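Aerobactin synthase IucA (Klebsiella pneumoniae subsp. pneumoniae, PDB 5JM8) probably uses ATP to couple citrate to a hydroxamate-modified lysine, a step in making the siderophore aerobactin, as an NIS synthetase. Local coordinates at residues A[126-131]-A[370-375]; A[143-148]-A[363-368]. All blocks are in the same frame, centred on the assembly; numbering follows the deposited sequence.

Contact 1 (A[126-131]-A[370-375]); sequences HDWAAL and AAPDGG
Trp128 and Pro372 form an aromatic-proline CH-pi contact between two loops, one joining helices 101-124 and 138-142, the other leading from helix 364-368 to helix 378-390. The evidence is direct: Pro372 CD stands 3.9 Å from the centroid of the six-membered ring of Trp128 and only 13° off its normal, so this CD carbon lies over one face of the benzo ring, toward the rim of the indole. With CG anti to the backbone N (chi1 -166°), Trp128 extends its benzo end toward the turn, where CH2 also packs on Ala371 CB at 3.9 Å. The indole N-H is satisfied outside the contact: NE1 donates to Ala144 O. A thinner flank of the contact brings Ala129 CB to 3.8 Å from Asp373 OD2. The other carboxylate oxygen works inside its own loop: Gly375 N donates to Asp373 OD1 over 2.8 Å at 156°, arriving on the anti side and tilted out of the carboxylate plane. Arg132 forms a salt bridge with the same OD1, which would help fix the carboxylate's rotation. Gly374 N bonds to Ala371 O at 3.0 Å and closes a type I beta turn with Pro372 at its second position, overlapped by an Asx turn that starts at Asp373.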
loop_
_atom_site.group_PDB
_atom_site.type_symbol
_atom_site.label_atom_id
_atom_site.label_comp_id
_atom_site.label_asym_id
_atom_site.label_seq_id
_atom_site.Cartn_x
_atom_site.Cartn_y
_atom_site.Cartn_z
ATOM N N HIS A 126 8.160 -6.079 23.718
ATOM C CA HIS A 126 6.978 -5.421 24.265
ATOM C C HIS A 126 5.902 -5.266 23.200
ATOM O O HIS A 126 4.778 -4.858 23.491
ATOM C CB HIS A 126 7.344 -4.055 24.844
ATOM C CG HIS A 126 8.256 -4.129 26.027
ATOM N ND1 HIS A 126 7.797 -4.063 27.325
ATOM C CD2 HIS A 126 9.599 -4.265 26.109
ATOM C CE1 HIS A 126 8.820 -4.153 28.155
ATOM N NE2 HIS A 126 9.926 -4.275 27.443
ATOM N N ASP A 127 6.258 -5.592 21.962
ATOM C CA ASP A 127 5.312 -5.567 20.858
ATOM C C ASP A 127 4.465 -6.835 20.802
ATOM O O ASP A 127 3.482 -6.889 20.064
ATOM C CB ASP A 127 6.051 -5.396 19.528
ATOM C CG ASP A 127 7.107 -6.464 19.305
ATOM O OD1 ASP A 127 7.811 -6.810 20.274
ATOM O OD2 ASP A 127 7.233 -6.960 18.164
ATOM N N TRP A 128 4.836 -7.846 21.585
ATOM C CA TRP A 128 4.251 -9.172 21.416
ATOM C C TRP A 128 2.751 -9.184 21.696
ATOM O O TRP A 128 1.975 -9.696 20.894
ATOM C CB TRP A 128 4.950 -10.199 22.309
ATOM C CG TRP A 128 4.610 -11.605 21.917
ATOM C CD1 TRP A 128 5.335 -12.428 21.101
ATOM C CD2 TRP A 128 3.444 -12.346 22.300
ATOM N NE1 TRP A 128 4.694 -13.636 20.961
ATOM C CE2 TRP A 128 3.532 -13.611 21.687
ATOM C CE3 TRP A 128 2.337 -12.062 23.105
ATOM C CZ2 TRP A 128 2.556 -14.591 21.854
ATOM C CZ3 TRP A 128 1.370 -13.037 23.272
ATOM C CH2 TRP A 128 1.485 -14.284 22.648
ATOM N N ALA A 129 2.345 -8.621 22.829
ATOM C CA ALA A 129 0.934 -8.606 23.208
ATOM C C ALA A 129 0.074 -7.882 22.173
ATOM O O ALA A 129 -1.113 -8.176 22.027
ATOM C CB ALA A 129 0.764 -7.961 24.571
ATOM N N ALA A 130 0.678 -6.943 21.453
ATOM C CA ALA A 130 -0.040 -6.164 20.448
ATOM C C ALA A 130 -0.331 -6.979 19.187
ATOM O O ALA A 130 -1.146 -6.573 18.359
ATOM C CB ALA A 130 0.750 -4.918 20.092
ATOM N N LEU A 131 0.341 -8.119 19.039
ATOM C CA LEU A 131 0.122 -9.006 17.897
ATOM C C LEU A 131 -1.274 -9.625 17.916
ATOM O O LEU A 131 -1.772 -10.086 16.890
ATOM C CB LEU A 131 1.170 -10.121 17.871
ATOM C CG LEU A 131 2.632 -9.732 17.632
ATOM C CD1 LEU A 131 3.521 -10.969 17.670
ATOM C CD2 LEU A 131 2.800 -8.999 16.310
ATOM N N ALA A 370 1.626 -21.005 23.933
ATOM C CA ALA A 370 1.059 -20.380 25.115
ATOM C C ALA A 370 1.633 -18.978 25.266
ATOM O O ALA A 370 2.830 -18.764 25.082
ATOM C CB ALA A 370 1.341 -21.216 26.349
ATOM N N ALA A 371 0.769 -18.023 25.587
ATOM C CA ALA A 371 1.190 -16.640 25.738
ATOM C C ALA A 371 2.172 -16.494 26.899
ATOM O O ALA A 371 1.897 -16.969 28.002
ATOM C CB ALA A 371 -0.012 -15.751 25.954
ATOM N N PRO A 372 3.327 -15.847 26.655
ATOM C CA PRO A 372 4.261 -15.608 27.760
ATOM C C PRO A 372 3.643 -14.823 28.916
ATOM O O PRO A 372 4.029 -15.032 30.066
ATOM C CB PRO A 372 5.384 -14.804 27.100
ATOM C CG PRO A 372 5.350 -15.218 25.677
ATOM C CD PRO A 372 3.904 -15.443 25.359
ATOM N N ASP A 373 2.699 -13.938 28.612
ATOM C CA ASP A 373 2.058 -13.117 29.636
ATOM C C ASP A 373 0.788 -13.766 30.190
ATOM O O ASP A 373 0.085 -13.173 31.010
ATOM C CB ASP A 373 1.730 -11.728 29.078
ATOM C CG ASP A 373 0.798 -11.775 27.877
ATOM O OD1 ASP A 373 0.132 -12.810 27.657
ATOM O OD2 ASP A 373 0.725 -10.764 27.153
ATOM N N GLY A 374 0.484 -14.972 29.719
ATOM C CA GLY A 374 -0.653 -15.721 30.223
ATOM C C GLY A 374 -1.974 -15.338 29.584
ATOM O O GLY A 374 -3.029 -15.831 29.987
ATOM N N GLY A 375 -1.920 -14.460 28.588
ATOM C CA GLY A 375 -3.117 -14.023 27.895
ATOM C C GLY A 375 -3.507 -14.973 26.776
ATOM O O GLY A 375 -3.074 -16.125 26.753
#

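Contact 2 (A[143-148]-A[363-368]). With ATP (adenosine-5'-triphosphate), chain I.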
loop_
_atom_site.group_PDB
_atom_site.type_symbol
_atom_site.label_atom_id
_atom_site.label_comp_id
_atom_site.label_asym_id
_atom_site.label_seq_id
_atom_site.Cartn_x
_atom_site.Cartn_y
_atom_site.Cartn_z
ATOM N N GLN A 143 8.377 -14.857 13.606
ATOM C CA GLN A 143 9.227 -14.286 14.646
ATOM C C GLN A 143 8.482 -14.096 15.962
ATOM O O GLN A 143 9.001 -13.475 16.889
ATOM C CB GLN A 143 9.803 -12.948 14.180
ATOM C CG GLN A 143 10.761 -13.075 13.006
ATOM C CD GLN A 143 11.372 -11.747 12.608
ATOM O OE1 GLN A 143 10.740 -10.696 12.729
ATOM N NE2 GLN A 143 12.612 -11.787 12.134
ATOM N N ALA A 144 7.274 -14.646 16.045
ATOM C CA ALA A 144 6.432 -14.468 17.223
ATOM C C ALA A 144 6.558 -15.628 18.206
ATOM O O ALA A 144 5.929 -15.619 19.264
ATOM C CB ALA A 144 4.979 -14.292 16.804
ATOM N N LEU A 145 7.365 -16.625 17.856
ATOM C CA LEU A 145 7.592 -17.761 18.744
ATOM C C LEU A 145 8.730 -17.474 19.722
ATOM O O LEU A 145 9.900 -17.432 19.336
ATOM C CB LEU A 145 7.899 -19.025 17.932
ATOM C CG LEU A 145 8.112 -20.318 18.730
ATOM C CD1 LEU A 145 6.828 -20.751 19.414
ATOM C CD2 LEU A 145 8.646 -21.424 17.835
ATOM N N LEU A 146 8.376 -17.285 20.991
ATOM C CA LEU A 146 9.351 -16.978 22.034
ATOM C C LEU A 146 9.550 -18.152 22.987
ATOM O O LEU A 146 10.553 -18.217 23.693
ATOM C CB LEU A 146 8.919 -15.742 22.827
ATOM C CG LEU A 146 8.783 -14.429 22.054
ATOM C CD1 LEU A 146 8.478 -13.300 23.027
ATOM C CD2 LEU A 146 10.037 -14.119 21.235
ATOM N N VAL A 147 8.591 -19.071 23.015
ATOM C CA VAL A 147 8.679 -20.236 23.888
ATOM C C VAL A 147 9.485 -21.345 23.227
ATOM O O VAL A 147 10.228 -22.063 23.891
ATOM C CB VAL A 147 7.284 -20.781 24.253
ATOM C CG1 VAL A 147 7.405 -22.069 25.057
ATOM C CG2 VAL A 147 6.495 -19.741 25.031
ATOM N N GLY A 148 9.325 -21.484 21.916
ATOM C CA GLY A 148 10.011 -22.523 21.172
ATOM C C GLY A 148 9.226 -23.818 21.210
ATOM O O GLY A 148 8.000 -23.800 21.308
ATOM N N VAL A 363 2.710 -19.714 10.389
ATOM C CA VAL A 363 3.204 -20.998 10.860
ATOM C C VAL A 363 2.413 -21.380 12.111
ATOM O O VAL A 363 2.199 -20.558 13.002
ATOM C CB VAL A 363 4.717 -20.964 11.154
ATOM C CG1 VAL A 363 5.027 -20.002 12.299
ATOM C CG2 VAL A 363 5.230 -22.363 11.453
ATOM N N LEU A 364 1.970 -22.631 12.161
ATOM C CA LEU A 364 1.040 -23.082 13.190
ATOM C C LEU A 364 1.609 -22.943 14.603
ATOM O O LEU A 364 0.882 -22.603 15.539
ATOM C CB LEU A 364 0.649 -24.539 12.925
ATOM C CG LEU A 364 -0.323 -25.211 13.898
ATOM C CD1 LEU A 364 -1.662 -24.497 13.915
ATOM C CD2 LEU A 364 -0.498 -26.685 13.541
ATOM N N VAL A 365 2.908 -23.192 14.745
ATOM C CA VAL A 365 3.543 -23.264 16.059
ATOM C C VAL A 365 3.465 -21.942 16.826
ATOM O O VAL A 365 3.444 -21.928 18.056
ATOM C CB VAL A 365 5.025 -23.687 15.932
ATOM C CG1 VAL A 365 5.834 -22.631 15.193
ATOM C CG2 VAL A 365 5.624 -23.953 17.302
ATOM N N SER A 366 3.422 -20.836 16.096
ATOM C CA SER A 366 3.352 -19.521 16.720
ATOM C C SER A 366 1.947 -19.244 17.250
ATOM O O SER A 366 1.771 -18.487 18.205
ATOM C CB SER A 366 3.765 -18.436 15.723
ATOM O OG SER A 366 5.085 -18.654 15.260
ATOM N N LEU A 367 0.951 -19.871 16.631
ATOM C CA LEU A 367 -0.441 -19.634 16.992
ATOM C C LEU A 367 -0.806 -20.404 18.252
ATOM O O LEU A 367 -1.427 -19.867 19.168
ATOM C CB LEU A 367 -1.369 -20.036 15.844
ATOM C CG LEU A 367 -1.171 -19.297 14.522
ATOM C CD1 LEU A 367 -1.993 -19.949 13.427
ATOM C CD2 LEU A 367 -1.542 -17.829 14.664
ATOM N N THR A 368 -0.412 -21.669 18.286
ATOM C CA THR A 368 -0.716 -22.542 19.411
ATOM C C THR A 368 0.051 -22.156 20.671
ATOM O O THR A 368 -0.428 -22.384 21.783
ATOM C CB THR A 368 -0.377 -23.991 19.086
ATOM O OG1 THR A 368 1.032 -24.091 18.852
ATOM C CG2 THR A 368 -1.135 -24.459 17.856
HETATM P PG ATP I . 13.049 -25.120 7.858
HETATM O O1G ATP I . 13.544 -23.724 7.579
HETATM O O2G ATP I . 11.561 -25.197 8.098
HETATM O O3G ATP I . 13.550 -26.155 6.880
HETATM P PB ATP I . 14.412 -26.859 9.749
HETATM O O1B ATP I . 15.508 -26.497 10.721
HETATM O O2B ATP I . 14.739 -27.703 8.538
HETATM O O3B ATP I . 13.668 -25.489 9.309
HETATM P PA ATP I . 13.389 -28.782 11.609
HETATM O O1A ATP I . 14.639 -29.543 11.248
HETATM O O2A ATP I . 12.065 -29.503 11.671
HETATM O O3A ATP I . 13.215 -27.562 10.572
HETATM O "O5'" ATP I . 13.583 -28.024 13.013
HETATM C "C5'" ATP I . 12.503 -27.232 13.495
HETATM C "C4'" ATP I . 12.991 -26.049 14.318
HETATM O "O4'" ATP I . 11.846 -25.349 14.810
HETATM C "C3'" ATP I . 13.830 -26.454 15.520
HETATM O "O3'" ATP I . 15.042 -25.688 15.540
HETATM C "C2'" ATP I . 12.973 -26.160 16.737
HETATM O "O2'" ATP I . 13.726 -25.549 17.783
HETATM C "C1'" ATP I . 11.901 -25.210 16.232
HETATM N N9 ATP I . 10.572 -25.524 16.804
HETATM C C8 ATP I . 9.846 -24.663 17.535
HETATM N N7 ATP I . 8.676 -25.229 17.923
HETATM C C5 ATP I . 8.650 -26.479 17.428
HETATM C C6 ATP I . 7.701 -27.610 17.464
HETATM N N6 ATP I . 6.531 -27.480 18.132
HETATM N N1 ATP I . 8.050 -28.747 16.819
HETATM C C2 ATP I . 9.218 -28.864 16.157
HETATM N N3 ATP I . 10.123 -27.870 16.087
HETATM C C4 ATP I . 9.904 -26.674 16.690
#
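Leu145 meets the first turn of helix 364-368 in a buried, apolar contact at the ATP pocket, with its CA 5.0 Å from that of Ser366. The tight part is the Leu145-Val365 pair, whose side chains cross at about a right angle. Leu145 CD1 rests on the backbone at 3.8 Å from Val365 O, while Leu145 CD2 packs 4.0 Å from Val365 CG2. Both residues continue onto the nucleotide: Leu145 CD2 approaches ATP C8 to 3.5 Å, and Val365 CG2 reaches ATP N7 at 3.4 Å. The valine methyl gets there because it is the branch anti to the backbone N, its sister CG1 having chi1 65°. Leu145 CD2 and Val365 CG2 approach the C8/N7 edge from one side of the adenine plane and Gly148 C, 3.6 Å from ATP N7, from the other, so loop residues flank that edge on both sides and the helix on one.

Packing slackens away from the base, although this end is buried too. There Ala144 CB and Ser366 CB are 4.5 Å apart, and the serine hydroxyl passes Leu145 CB while hydrogen-bonding to the carbonyl of Ala141. Gln369, just beyond the helix, grips the loop by accepting from Leu146 N and Val147 N. Set against C8 and N7, Leu145 and Val365 form an apolar adenine-binding wall; Lys278, Arg349 and Asn489 help complete this NIS synthetase ATP site with hydrogen bonds to the nucleotide.

Overall arrangement
The centres of contacts 1 and 2 are 11 Å apart, and their segments run 126-131, 143-148, 363-368 and 370-375 along the chain, so contact 2 nests within the loop closed by contact 1. Helix 138-142 separates the first two segments; only Gln369 separates the last two. The two contacts touch directly: Leu131 CD1 lies 3.7 Å from Ala144 CB, and Trp128 CD1 3.8 Å from Leu146 CD1. Leu378 of helix 378-390 packs against both contacts. Contact 2 lines the ATP pocket near the chain centre, whereas contact 1 lies farther out, and its segment 126-131 also reaches the second subunit through His126, edge-to-face with Phe173 of that subunit. Contact 1 therefore packs behind the loop carrying Leu145, away from the nucleotide.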